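Local coordinates for protein subdomain of Desmoplakin Carboxy-Terminal domain (DPCT) (Homo sapiens, PDB 1LM5) that probably helps tether intermediate filaments to desmosomes, as an intermediate filament-binding part of desmoplakin built from plakin repeats, at residues B[39-42]-B[43-46]; B[74-77]-B[78-82]; B[83-86]-B[87-90]; B[114-117]-B[118-122]. All coordinates share one frame; numbering follows the deposited sequence.

Contact 1 of 4, residues B[39-42]-B[43-46]; sequences GQRL and LEAQ
Gln40 reaches forward one turn of helix 36-47 and gives its amide to the carboxylate of Glu44. The NE2 to OE2 distance is 3.0 Å, and the N-H points almost straight at the oxygen (173°). OE2 lies in the plane of the amide, whereas the amide N stands well above the carboxylate plane, the two flat groups being turned 69° against each other. Gln40 gets there with a fully extended chain, its CG trans to the backbone N (chi1 176°). The other oxygen, OE1 of Glu44, rests against CG of Arg41 at 3.3 Å, so the methylene part of the arginine runs alongside the acid, while its guanidinium goes on to a different partner, the carbonyl of Ile165. Beneath these side chains, Glu44 N bonds to Gln40 O at 2.7 Å, and Leu43 N and Ala45 N bond likewise to Gly39 O and Arg41 O. Leu43 lays CD2 3.1 Å from Gly39 O. In the next shell Arg117 meets the carboxylate with NE in a salt bridge to OE1 and NH2 near OE2; both oxygens of the buried acid thus have polar partners, which would probably keep it ionised. Gln46 turns its amide to the backbone of Ile53, Ala12 and Ile11. An i to i+4 side-chain bond of this kind, on a central helix packed against helices 74-88 and 112-124, belongs to the helical core of a plakin-repeat domain.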
ATOM      1  N   GLY B  39      10.841 -21.621   5.206  1.00 17.87           N
ATOM      2  CA  GLY B  39       9.533 -21.223   5.683  1.00 17.65           C
ATOM      3  C   GLY B  39       9.631 -19.892   6.399  1.00 17.81           C
ATOM      4  O   GLY B  39       8.802 -19.005   6.214  1.00 15.92           O
ATOM      5  N   GLN B  40      10.654 -19.743   7.232  1.00 17.60           N
ATOM      6  CA  GLN B  40      10.819 -18.487   7.936  1.00 18.51           C
ATOM      7  C   GLN B  40      10.956 -17.350   6.937  1.00 17.33           C
ATOM      8  O   GLN B  40      10.380 -16.289   7.099  1.00 15.13           O
ATOM      9  CB  GLN B  40      12.075 -18.512   8.805  1.00 20.89           C
ATOM     10  CG  GLN B  40      12.337 -17.186   9.485  1.00 20.99           C
ATOM     11  CD  GLN B  40      13.592 -17.235  10.324  1.00 22.50           C
ATOM     12  OE1 GLN B  40      13.829 -18.219  11.029  1.00 21.24           O
ATOM     13  NE2 GLN B  40      14.395 -16.177  10.267  1.00 20.00           N
ATOM     14  N   ARG B  41      11.731 -17.578   5.893  1.00 16.25           N
ATOM     15  CA  ARG B  41      11.942 -16.527   4.923  1.00 16.83           C
ATOM     16  C   ARG B  41      10.699 -16.220   4.141  1.00 15.01           C
ATOM     17  O   ARG B  41      10.462 -15.069   3.816  1.00 14.99           O
ATOM     18  CB  ARG B  41      13.113 -16.887   4.030  1.00 19.70           C
ATOM     19  CG  ARG B  41      14.375 -16.744   4.834  1.00 21.92           C
ATOM     20  CD  ARG B  41      15.596 -17.312   4.200  1.00 22.01           C
ATOM     21  NE  ARG B  41      16.685 -17.126   5.147  1.00 23.99           N
ATOM     22  CZ  ARG B  41      17.941 -17.493   4.932  1.00 26.91           C
ATOM     23  NH1 ARG B  41      18.281 -18.076   3.788  1.00 23.30           N
ATOM     24  NH2 ARG B  41      18.854 -17.258   5.865  1.00 24.96           N
ATOM     25  N   LEU B  42       9.882 -17.228   3.856  1.00 14.78           N
ATOM     26  CA  LEU B  42       8.649 -16.940   3.136  1.00 13.64           C
ATOM     27  C   LEU B  42       7.788 -16.093   4.058  1.00 13.00           C
ATOM     28  O   LEU B  42       7.089 -15.195   3.601  1.00 12.04           O
ATOM     29  CB  LEU B  42       7.902 -18.217   2.773  1.00 11.52           C
ATOM     30  CG  LEU B  42       8.639 -19.038   1.717  1.00 14.86           C
ATOM     31  CD1 LEU B  42       7.889 -20.330   1.488  1.00 17.82           C
ATOM     32  CD2 LEU B  42       8.774 -18.238   0.439  1.00 14.95           C
ATOM     33  N   LEU B  43       7.844 -16.392   5.356  1.00 13.12           N
ATOM     34  CA  LEU B  43       7.069 -15.637   6.343  1.00 13.95           C
ATOM     35  C   LEU B  43       7.666 -14.239   6.489  1.00 14.83           C
ATOM     36  O   LEU B  43       6.941 -13.274   6.687  1.00 13.34           O
ATOM     37  CB  LEU B  43       7.083 -16.326   7.713  1.00 17.27           C
ATOM     38  CG  LEU B  43       5.996 -17.303   8.181  1.00 21.43           C
ATOM     39  CD1 LEU B  43       4.809 -17.288   7.244  1.00 17.98           C
ATOM     40  CD2 LEU B  43       6.581 -18.673   8.344  1.00 22.26           C
ATOM     41  N   GLU B  44       8.988 -14.127   6.406  1.00 14.19           N
ATOM     42  CA  GLU B  44       9.601 -12.805   6.515  1.00 16.13           C
ATOM     43  C   GLU B  44       9.107 -11.955   5.366  1.00 15.34           C
ATOM     44  O   GLU B  44       8.773 -10.795   5.544  1.00 14.38           O
ATOM     45  CB  GLU B  44      11.123 -12.897   6.446  1.00 17.28           C
ATOM     46  CG  GLU B  44      11.746 -13.591   7.631  1.00 17.35           C
ATOM     47  CD  GLU B  44      13.233 -13.758   7.467  1.00 20.48           C
ATOM     48  OE1 GLU B  44      13.696 -13.820   6.309  1.00 19.94           O
ATOM     49  OE2 GLU B  44      13.931 -13.844   8.495  1.00 22.44           O
ATOM     50  N   ALA B  45       9.060 -12.549   4.183  1.00 16.06           N
ATOM     51  CA  ALA B  45       8.608 -11.827   3.007  1.00 15.47           C
ATOM     52  C   ALA B  45       7.221 -11.246   3.266  1.00 15.82           C
ATOM     53  O   ALA B  45       6.893 -10.172   2.775  1.00 15.49           O
ATOM     54  CB  ALA B  45       8.578 -12.752   1.802  1.00 12.26           C
ATOM     55  N   GLN B  46       6.419 -11.953   4.053  1.00 14.35           N
ATOM     56  CA  GLN B  46       5.083 -11.476   4.354  1.00 14.96           C
ATOM     57  C   GLN B  46       5.163 -10.414   5.426  1.00 14.45           C
ATOM     58  O   GLN B  46       4.606  -9.339   5.281  1.00 13.43           O
ATOM     59  CB  GLN B  46       4.208 -12.627   4.833  1.00 15.19           C
ATOM     60  CG  GLN B  46       4.118 -13.752   3.839  1.00 13.97           C
ATOM     61  CD  GLN B  46       3.207 -14.835   4.332  1.00 14.17           C
ATOM     62  OE1 GLN B  46       2.871 -14.867   5.506  1.00 16.61           O
ATOM     63  NE2 GLN B  46       2.802 -15.737   3.442  1.00 15.80           N
TER

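Contact 2 of 4, residues B[74-77]-B[78-82]; sequences QDMA and TRLKP
Arg79 lies back along the preceding turn of helix 74-88, toward Asp75 and Met76. Its CB lies 3.6 Å from Met76 O. CG, set trans to its own carbonyl carbon (chi1 -55°), passes 3.4 Å from Asp75 O, the oxygen that also accepts the backbone bond from Arg79 N. CD and NE continue past the same carbonyl, and the guanidinium brings one face over Asp75 C and Met76 N. At the tip the two nitrogens part: NH2 comes to 3.8 Å from Asp75 CB, and NH1 to 3.9 Å from the Met76 methyl CE, where the two side chains cross at about a right angle. The Asp75 carboxylate is near without touching, Asp75 OD1 being 4.6 Å from Arg79 NH2, so any attraction is through space. Instead, its OD2 accepts from a water that also bonds to Thr78 OG1 and bridges the two side chains along the exposed side. Toward the protein, Met76 packs CG on Leu80 CD1 at 3.7 Å. Leu80 N bonds to Met76 O at 2.8 Å. Met76 and Leu80 face Gln40, Leu43 and Glu44 of helix 36-47, while Ala77 lies against Val67 of helix 63-68. The polar outer side and apolar inner side are those of an amphipathic helix, apolar toward helices 36-47 and 63-68, in a plakin-repeat domain.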
ATOM      1  N   GLN B  74       5.028 -19.659  18.115  1.00 23.49           N
ATOM      2  CA  GLN B  74       5.722 -18.684  18.947  1.00 24.18           C
ATOM      3  C   GLN B  74       7.182 -18.445  18.587  1.00 23.95           C
ATOM      4  O   GLN B  74       7.612 -17.303  18.453  1.00 24.07           O
ATOM      5  CB  GLN B  74       5.648 -19.104  20.418  1.00 25.37           C
ATOM      6  CG  GLN B  74       4.243 -19.228  20.984  1.00 31.44           C
ATOM      7  CD  GLN B  74       3.660 -20.620  20.829  1.00 35.65           C
ATOM      8  OE1 GLN B  74       2.695 -20.977  21.514  1.00 36.85           O
ATOM      9  NE2 GLN B  74       4.238 -21.415  19.926  1.00 34.82           N
ATOM     10  N   ASP B  75       7.952 -19.518  18.450  1.00 24.06           N
ATOM     11  CA  ASP B  75       9.362 -19.379  18.109  1.00 25.65           C
ATOM     12  C   ASP B  75       9.544 -18.651  16.776  1.00 24.98           C
ATOM     13  O   ASP B  75      10.409 -17.781  16.652  1.00 24.46           O
ATOM     14  CB  ASP B  75      10.029 -20.753  18.080  1.00 27.50           C
ATOM     15  CG  ASP B  75      10.213 -21.326  19.472  1.00 31.63           C
ATOM     16  OD1 ASP B  75      10.448 -22.546  19.596  1.00 35.13           O
ATOM     17  OD2 ASP B  75      10.136 -20.542  20.446  1.00 31.58           O
ATOM     18  N   MET B  76       8.716 -18.990  15.790  1.00 23.37           N
ATOM     19  CA  MET B  76       8.811 -18.334  14.493  1.00 23.67           C
ATOM     20  C   MET B  76       8.513 -16.842  14.632  1.00 21.52           C
ATOM     21  O   MET B  76       9.198 -16.021  14.037  1.00 21.73           O
ATOM     22  CB  MET B  76       7.849 -18.980  13.484  1.00 23.82           C
ATOM     23  CG  MET B  76       7.924 -18.382  12.088  1.00 24.76           C
ATOM     24  SD  MET B  76       9.499 -18.697  11.298  1.00 24.86           S
ATOM     25  CE  MET B  76       9.299 -20.409  10.854  1.00 23.39           C
ATOM     26  N   ALA B  77       7.505 -16.487  15.423  1.00 20.18           N
ATOM     27  CA  ALA B  77       7.170 -15.080  15.609  1.00 22.46           C
ATOM     28  C   ALA B  77       8.407 -14.348  16.124  1.00 23.00           C
ATOM     29  O   ALA B  77       8.674 -13.217  15.736  1.00 23.82           O
ATOM     30  CB  ALA B  77       6.034 -14.931  16.591  1.00 23.69           C
ATOM     31  N   THR B  78       9.168 -15.009  16.996  1.00 22.15           N
ATOM     32  CA  THR B  78      10.380 -14.404  17.535  1.00 22.20           C
ATOM     33  C   THR B  78      11.371 -14.144  16.410  1.00 20.64           C
ATOM     34  O   THR B  78      11.893 -13.042  16.281  1.00 20.37           O
ATOM     35  CB  THR B  78      11.034 -15.321  18.585  1.00 23.59           C
ATOM     36  OG1 THR B  78      10.141 -15.463  19.695  1.00 25.11           O
ATOM     37  CG2 THR B  78      12.359 -14.728  19.077  1.00 25.02           C
ATOM     38  N   ARG B  79      11.605 -15.157  15.581  1.00 21.14           N
ATOM     39  CA  ARG B  79      12.545 -15.032  14.474  1.00 22.22           C
ATOM     40  C   ARG B  79      12.093 -14.020  13.438  1.00 22.17           C
ATOM     41  O   ARG B  79      12.918 -13.482  12.713  1.00 22.69           O
ATOM     42  CB  ARG B  79      12.741 -16.373  13.776  1.00 23.93           C
ATOM     43  CG  ARG B  79      13.175 -17.504  14.667  1.00 26.66           C
ATOM     44  CD  ARG B  79      13.000 -18.819  13.928  1.00 31.55           C
ATOM     45  NE  ARG B  79      12.885 -19.935  14.857  1.00 37.55           N
ATOM     46  CZ  ARG B  79      12.493 -21.154  14.509  1.00 39.75           C
ATOM     47  NH1 ARG B  79      12.178 -21.412  13.246  1.00 38.73           N
ATOM     48  NH2 ARG B  79      12.408 -22.109  15.429  1.00 40.88           N
ATOM     49  N   LEU B  80      10.785 -13.771  13.358  1.00 21.36           N
ATOM     50  CA  LEU B  80      10.251 -12.828  12.378  1.00 20.64           C
ATOM     51  C   LEU B  80      10.211 -11.374  12.806  1.00 19.73           C
ATOM     52  O   LEU B  80       9.868 -10.514  12.001  1.00 20.70           O
ATOM     53  CB  LEU B  80       8.828 -13.229  11.967  1.00 17.87           C
ATOM     54  CG  LEU B  80       8.693 -14.581  11.286  1.00 19.19           C
ATOM     55  CD1 LEU B  80       7.212 -14.887  11.069  1.00 18.65           C
ATOM     56  CD2 LEU B  80       9.445 -14.543   9.965  1.00 17.63           C
ATOM     57  N   LYS B  81      10.539 -11.083  14.062  1.00 21.23           N
ATOM     58  CA  LYS B  81      10.490  -9.703  14.535  1.00 22.28           C
ATOM     59  C   LYS B  81      11.222  -8.719  13.629  1.00 20.85           C
ATOM     60  O   LYS B  81      10.664  -7.686  13.241  1.00 19.72           O
ATOM     61  CB  LYS B  81      11.032  -9.610  15.973  1.00 24.90           C
ATOM     62  CG  LYS B  81      10.133 -10.294  17.009  1.00 28.29           C
ATOM     63  CD  LYS B  81      10.857 -10.464  18.349  1.00 30.99           C
ATOM     64  CE  LYS B  81      10.009 -11.198  19.394  1.00 33.85           C
ATOM     65  NZ  LYS B  81       8.912 -10.367  19.984  1.00 35.84           N
ATOM     66  N   PRO B  82      12.484  -9.018  13.276  1.00 21.22           N
ATOM     67  CA  PRO B  82      13.202  -8.077  12.404  1.00 19.70           C
ATOM     68  C   PRO B  82      12.451  -7.830  11.092  1.00 18.40           C
ATOM     69  O   PRO B  82      12.392  -6.702  10.609  1.00 18.03           O
ATOM     70  CB  PRO B  82      14.542  -8.762  12.176  1.00 19.69           C
ATOM     71  CG  PRO B  82      14.732  -9.584  13.439  1.00 22.18           C
ATOM     72  CD  PRO B  82      13.342 -10.152  13.658  1.00 21.00           C
TER
HETATM   73  O   HOH W   1      11.552 -18.164  20.482  1.00 33.36           O

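Contact 3 of 4, residues B[83-86]-B[87-90]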
ATOM      1  N   ALA B  83      11.887  -8.888  10.511  1.00 16.85           N
ATOM      2  CA  ALA B  83      11.135  -8.756   9.259  1.00 18.44           C
ATOM      3  C   ALA B  83       9.925  -7.847   9.462  1.00 18.14           C
ATOM      4  O   ALA B  83       9.590  -7.033   8.600  1.00 17.77           O
ATOM      5  CB  ALA B  83      10.670 -10.125   8.769  1.00 15.57           C
ATOM      6  N   GLN B  84       9.249  -8.003  10.594  1.00 18.78           N
ATOM      7  CA  GLN B  84       8.090  -7.164  10.868  1.00 20.85           C
ATOM      8  C   GLN B  84       8.590  -5.733  11.006  1.00 20.29           C
ATOM      9  O   GLN B  84       7.963  -4.798  10.526  1.00 20.96           O
ATOM     10  CB  GLN B  84       7.369  -7.594  12.148  1.00 20.68           C
ATOM     11  CG  GLN B  84       6.089  -6.811  12.400  1.00 22.56           C
ATOM     12  CD  GLN B  84       5.207  -7.428  13.470  1.00 25.38           C
ATOM     13  OE1 GLN B  84       5.597  -7.521  14.638  1.00 30.52           O
ATOM     14  NE2 GLN B  84       4.006  -7.854  13.077  1.00 23.72           N
ATOM     15  N   LYS B  85       9.735  -5.572  11.660  1.00 22.12           N
ATOM     16  CA  LYS B  85      10.313  -4.248  11.832  1.00 23.04           C
ATOM     17  C   LYS B  85      10.654  -3.644  10.479  1.00 22.47           C
ATOM     18  O   LYS B  85      10.613  -2.429  10.315  1.00 20.92           O
ATOM     19  CB  LYS B  85      11.574  -4.307  12.700  1.00 23.26           C
ATOM     20  CG  LYS B  85      11.299  -4.371  14.192  1.00 30.25           C
ATOM     21  CD  LYS B  85      12.600  -4.416  14.972  1.00 34.00           C
ATOM     22  CE  LYS B  85      12.348  -4.560  16.462  1.00 38.02           C
ATOM     23  NZ  LYS B  85      11.562  -3.408  16.994  1.00 41.63           N
ATOM     24  N   ALA B  86      10.993  -4.494   9.513  1.00 21.08           N
ATOM     25  CA  ALA B  86      11.330  -4.017   8.175  1.00 21.72           C
ATOM     26  C   ALA B  86      10.121  -3.324   7.578  1.00 20.67           C
ATOM     27  O   ALA B  86      10.237  -2.546   6.633  1.00 21.69           O
ATOM     28  CB  ALA B  86      11.757  -5.171   7.290  1.00 22.19           C
ATOM     29  N   PHE B  87       8.948  -3.610   8.125  1.00 20.31           N
ATOM     30  CA  PHE B  87       7.749  -2.961   7.629  1.00 21.60           C
ATOM     31  C   PHE B  87       7.320  -1.808   8.526  1.00 23.05           C
ATOM     32  O   PHE B  87       7.117  -0.688   8.060  1.00 22.17           O
ATOM     33  CB  PHE B  87       6.588  -3.941   7.531  1.00 22.11           C
ATOM     34  CG  PHE B  87       5.370  -3.337   6.930  1.00 21.40           C
ATOM     35  CD1 PHE B  87       5.251  -3.218   5.555  1.00 21.92           C
ATOM     36  CD2 PHE B  87       4.362  -2.828   7.739  1.00 22.20           C
ATOM     37  CE1 PHE B  87       4.143  -2.597   4.985  1.00 22.22           C
ATOM     38  CE2 PHE B  87       3.256  -2.205   7.180  1.00 21.65           C
ATOM     39  CZ  PHE B  87       3.147  -2.090   5.799  1.00 23.62           C
ATOM     40  N   ILE B  88       7.179  -2.085   9.817  1.00 24.03           N
ATOM     41  CA  ILE B  88       6.737  -1.053  10.743  1.00 27.01           C
ATOM     42  C   ILE B  88       7.805   0.002  10.958  1.00 26.07           C
ATOM     43  O   ILE B  88       7.498   1.144  11.281  1.00 25.51           O
ATOM     44  CB  ILE B  88       6.333  -1.658  12.100  1.00 29.65           C
ATOM     45  CG1 ILE B  88       7.465  -2.526  12.645  1.00 33.80           C
ATOM     46  CG2 ILE B  88       5.063  -2.478  11.941  1.00 32.40           C
ATOM     47  CD1 ILE B  88       7.125  -3.240  13.964  1.00 37.41           C
ATOM     48  N   GLY B  89       9.061  -0.391  10.784  1.00 24.71           N
ATOM     49  CA  GLY B  89      10.159   0.534  10.959  1.00 25.60           C
ATOM     50  C   GLY B  89      10.991   0.210  12.185  1.00 26.12           C
ATOM     51  O   GLY B  89      10.480  -0.311  13.178  1.00 26.01           O
ATOM     52  N   PHE B  90      12.285   0.491  12.104  1.00 26.54           N
ATOM     53  CA  PHE B  90      13.173   0.254  13.228  1.00 29.42           C
ATOM     54  C   PHE B  90      13.225   1.558  14.008  1.00 32.97           C
ATOM     55  O   PHE B  90      13.374   2.632  13.427  1.00 29.88           O
ATOM     56  CB  PHE B  90      14.566  -0.157  12.750  1.00 28.00           C
ATOM     57  CG  PHE B  90      14.606  -1.526  12.126  1.00 27.84           C
ATOM     58  CD1 PHE B  90      14.214  -1.714  10.809  1.00 26.60           C
ATOM     59  CD2 PHE B  90      15.004  -2.630  12.870  1.00 26.85           C
ATOM     60  CE1 PHE B  90      14.216  -2.980  10.234  1.00 26.24           C
ATOM     61  CE2 PHE B  90      15.007  -3.908  12.301  1.00 26.60           C
ATOM     62  CZ  PHE B  90      14.610  -4.078  10.978  1.00 26.48           C
TER
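The C-terminal end of helix 74-88 is closed here by a glycine, Gly89, the first residue to leave helical geometry, with a positive phi of 111°. Lys85 O receives Gly89 N at 2.6 Å, the last i to i+4 bond of the helix. One residue earlier Gln84 O takes two backbone donors at once: Ile88 N approaches nearly along the C=O axis at 2.9 Å, and Phe87 N, also at 2.9 Å, comes from above the carbonyl plane. Phe87 N thereby adds an i to i+3 bond to the i to i+4 bond from Ile88 N before the chain departs. Beyond Gly89 the chain brings Phe90 back against the helix. Lys85 CB sits over one face of its ring, 3.6 Å from the centroid and 17° off the normal, a CH-pi contact, and Lys85 CD lies 3.6 Å from Phe90 CE2. The lysine chain and the ring cross at about a right angle. Further round, CE1 of Phe90 approaches the backbone N of Ala86 obliquely. At Ile88, CG1 stands between the backbone N and the carbonyl carbon (chi1 53°), which brings it to 3.4 Å from Lys85 CA, with CD1 reaching Gln84 CG. Phe90 is also packed by Met99, Leu110 and Ala104, while Ala86 O bonds to the amide of Gln122. The contact thus joins two kinds of chemistry: a doubly used Gln84 carbonyl and the Gly89 bond to Lys85 O finish the last turn, and the aliphatic stem of a lysine shields a buried aromatic ring while its ammonium leads away from it.

Contact 4 of 4, residues B[114-117]-B[118-122]; sequences AGQR and FLEFQ
Four consecutive i to i+4 backbone bonds carry helix 112-124 through Phe118, Leu119, Glu120 and Phe121, and the one from Phe121 N to Arg117 O is 2.8 Å long. Two phenylalanines lean back over the carbonyls that their own N-H groups bind. Phe118 places one face over Ala114 O, which stands 3.0 Å above the ring plane and is displaced toward the rim; its CE1 also meets Ala114 CB at 4.0 Å. Phe121 repeats this over Arg117 O, with CG 3.1 Å from that oxygen. Both rings lie back in this way because each CG is trans to its carbonyl carbon (chi1 -56° in Phe118, -70° in Phe121). Arg117 runs beside both rings: its CB touches Phe121 CE1 at 3.8 Å, CE1 lies at the edge of the guanidinium near its plane, and Ala114 CA covers a guanidinium face. The guanidinium stands 87° to the Phe118 ring and is turned to Glu44. Gln116 NE2 rests 3.5 Å from Leu119 CD1. A water bridges Arg117 O and Glu120 OE1, donating to both. The helix lies among several others: Phe118 meets Pro82, Ala83 and Ala86 of helix 74-88, Phe121 meets Ala45 of helix 36-47 and stacks edge-to-face on Tyr177, and Leu119 packs on helix 101-106.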
ATOM      1  N   ALA B 114      19.865 -10.271   6.423  1.00 23.88           N
ATOM      2  CA  ALA B 114      18.453 -10.120   6.763  1.00 22.85           C
ATOM      3  C   ALA B 114      17.888  -8.886   6.062  1.00 22.84           C
ATOM      4  O   ALA B 114      16.833  -8.943   5.428  1.00 20.91           O
ATOM      5  CB  ALA B 114      18.292  -9.973   8.268  1.00 22.86           C
ATOM      6  N   GLY B 115      18.608  -7.773   6.185  1.00 20.83           N
ATOM      7  CA  GLY B 115      18.176  -6.537   5.564  1.00 22.27           C
ATOM      8  C   GLY B 115      17.979  -6.710   4.074  1.00 22.83           C
ATOM      9  O   GLY B 115      16.972  -6.269   3.518  1.00 21.63           O
ATOM     10  N   GLN B 116      18.940  -7.365   3.430  1.00 22.80           N
ATOM     11  CA  GLN B 116      18.874  -7.589   1.994  1.00 24.34           C
ATOM     12  C   GLN B 116      17.689  -8.451   1.603  1.00 21.70           C
ATOM     13  O   GLN B 116      17.046  -8.202   0.589  1.00 20.23           O
ATOM     14  CB  GLN B 116      20.160  -8.238   1.491  1.00 26.28           C
ATOM     15  CG  GLN B 116      21.161  -7.233   0.994  1.00 33.78           C
ATOM     16  CD  GLN B 116      20.586  -6.345  -0.092  1.00 32.06           C
ATOM     17  OE1 GLN B 116      20.248  -6.806  -1.189  1.00 36.14           O
ATOM     18  NE2 GLN B 116      20.471  -5.068   0.206  1.00 33.11           N
ATOM     19  N   ARG B 117      17.418  -9.471   2.402  1.00 21.52           N
ATOM     20  CA  ARG B 117      16.288 -10.349   2.127  1.00 20.61           C
ATOM     21  C   ARG B 117      15.032  -9.499   2.140  1.00 18.65           C
ATOM     22  O   ARG B 117      14.202  -9.564   1.237  1.00 16.96           O
ATOM     23  CB  ARG B 117      16.123 -11.409   3.217  1.00 21.84           C
ATOM     24  CG  ARG B 117      17.099 -12.545   3.204  1.00 25.75           C
ATOM     25  CD  ARG B 117      16.459 -13.764   3.864  1.00 21.24           C
ATOM     26  NE  ARG B 117      16.096 -13.539   5.260  1.00 20.67           N
ATOM     27  CZ  ARG B 117      16.966 -13.510   6.267  1.00 25.35           C
ATOM     28  NH1 ARG B 117      18.260 -13.694   6.034  1.00 24.64           N
ATOM     29  NH2 ARG B 117      16.546 -13.303   7.506  1.00 26.47           N
ATOM     30  N   PHE B 118      14.899  -8.701   3.193  1.00 17.61           N
ATOM     31  CA  PHE B 118      13.720  -7.880   3.375  1.00 18.19           C
ATOM     32  C   PHE B 118      13.525  -6.887   2.237  1.00 17.20           C
ATOM     33  O   PHE B 118      12.429  -6.752   1.698  1.00 16.46           O
ATOM     34  CB  PHE B 118      13.812  -7.169   4.723  1.00 17.97           C
ATOM     35  CG  PHE B 118      13.989  -8.100   5.894  1.00 17.62           C
ATOM     36  CD1 PHE B 118      14.469  -7.616   7.108  1.00 18.60           C
ATOM     37  CD2 PHE B 118      13.660  -9.456   5.796  1.00 17.75           C
ATOM     38  CE1 PHE B 118      14.616  -8.459   8.208  1.00 17.11           C
ATOM     39  CE2 PHE B 118      13.806 -10.308   6.888  1.00 18.51           C
ATOM     40  CZ  PHE B 118      14.291  -9.799   8.105  1.00 17.93           C
ATOM     41  N   LEU B 119      14.591  -6.191   1.872  1.00 16.48           N
ATOM     42  CA  LEU B 119      14.502  -5.241   0.773  1.00 16.06           C
ATOM     43  C   LEU B 119      14.055  -5.935  -0.505  1.00 16.68           C
ATOM     44  O   LEU B 119      13.226  -5.418  -1.257  1.00 17.08           O
ATOM     45  CB  LEU B 119      15.857  -4.576   0.546  1.00 17.62           C
ATOM     46  CG  LEU B 119      16.344  -3.741   1.721  1.00 19.75           C
ATOM     47  CD1 LEU B 119      17.773  -3.255   1.450  1.00 21.97           C
ATOM     48  CD2 LEU B 119      15.413  -2.571   1.915  1.00 18.96           C
ATOM     49  N   GLU B 120      14.596  -7.117  -0.748  1.00 15.79           N
ATOM     50  CA  GLU B 120      14.235  -7.856  -1.945  1.00 18.43           C
ATOM     51  C   GLU B 120      12.792  -8.318  -1.911  1.00 16.99           C
ATOM     52  O   GLU B 120      12.080  -8.223  -2.905  1.00 15.97           O
ATOM     53  CB  GLU B 120      15.164  -9.041  -2.114  1.00 17.46           C
ATOM     54  CG  GLU B 120      16.605  -8.588  -2.311  1.00 22.12           C
ATOM     55  CD  GLU B 120      17.575  -9.726  -2.262  1.00 22.05           C
ATOM     56  OE1 GLU B 120      17.191 -10.814  -1.775  1.00 24.13           O
ATOM     57  OE2 GLU B 120      18.729  -9.525  -2.692  1.00 24.90           O
ATOM     58  N   PHE B 121      12.374  -8.822  -0.760  1.00 14.82           N
ATOM     59  CA  PHE B 121      11.008  -9.274  -0.597  1.00 15.34           C
ATOM     60  C   PHE B 121      10.075  -8.120  -0.938  1.00 15.96           C
ATOM     61  O   PHE B 121       9.108  -8.289  -1.668  1.00 14.39           O
ATOM     62  CB  PHE B 121      10.749  -9.686   0.849  1.00 15.15           C
ATOM     63  CG  PHE B 121      11.459 -10.938   1.268  1.00 14.35           C
ATOM     64  CD1 PHE B 121      11.779 -11.138   2.609  1.00 16.02           C
ATOM     65  CD2 PHE B 121      11.771 -11.930   0.345  1.00 14.64           C
ATOM     66  CE1 PHE B 121      12.399 -12.318   3.027  1.00 14.97           C
ATOM     67  CE2 PHE B 121      12.393 -13.116   0.745  1.00 14.91           C
ATOM     68  CZ  PHE B 121      12.707 -13.310   2.092  1.00 16.26           C
ATOM     69  N   GLN B 122      10.367  -6.943  -0.388  1.00 15.39           N
ATOM     70  CA  GLN B 122       9.522  -5.786  -0.643  1.00 16.28           C
ATOM     71  C   GLN B 122       9.593  -5.400  -2.107  1.00 17.58           C
ATOM     72  O   GLN B 122       8.573  -5.247  -2.775  1.00 16.33           O
ATOM     73  CB  GLN B 122       9.954  -4.605   0.236  1.00 17.13           C
ATOM     74  CG  GLN B 122       9.798  -4.871   1.728  1.00 16.44           C
ATOM     75  CD  GLN B 122      10.339  -3.744   2.594  1.00 19.76           C
ATOM     76  OE1 GLN B 122      11.021  -2.838   2.108  1.00 18.29           O
ATOM     77  NE2 GLN B 122      10.049  -3.808   3.891  1.00 17.61           N
TER
HETATM   78  O   HOH W   2      15.198 -11.994  -0.690  1.00 35.25           O

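All four contacts are local and follow one another along the chain; none nests in or crosses another, and each spans neighbouring turns without closing a long loop. Contact 1 comes first, on helix 36-47. Contacts 2 and 3 share helix 74-88, meeting where Pro82 O lies 3.5 Å from Phe90 CZ, and contact 4 follows on helix 112-124. Packing then ties the three helices together. Between contacts 1 and 2, Gln40 CB packs on Met76 SD at 3.6 Å; between contacts 1 and 4, Arg41 O approaches Phe121 CZ. Contact 3 touches contact 1 through Ala83 CB and Glu44 CB, and contact 2 reaches contact 4 where Pro82 C lies 3.7 Å from Phe118 CE1.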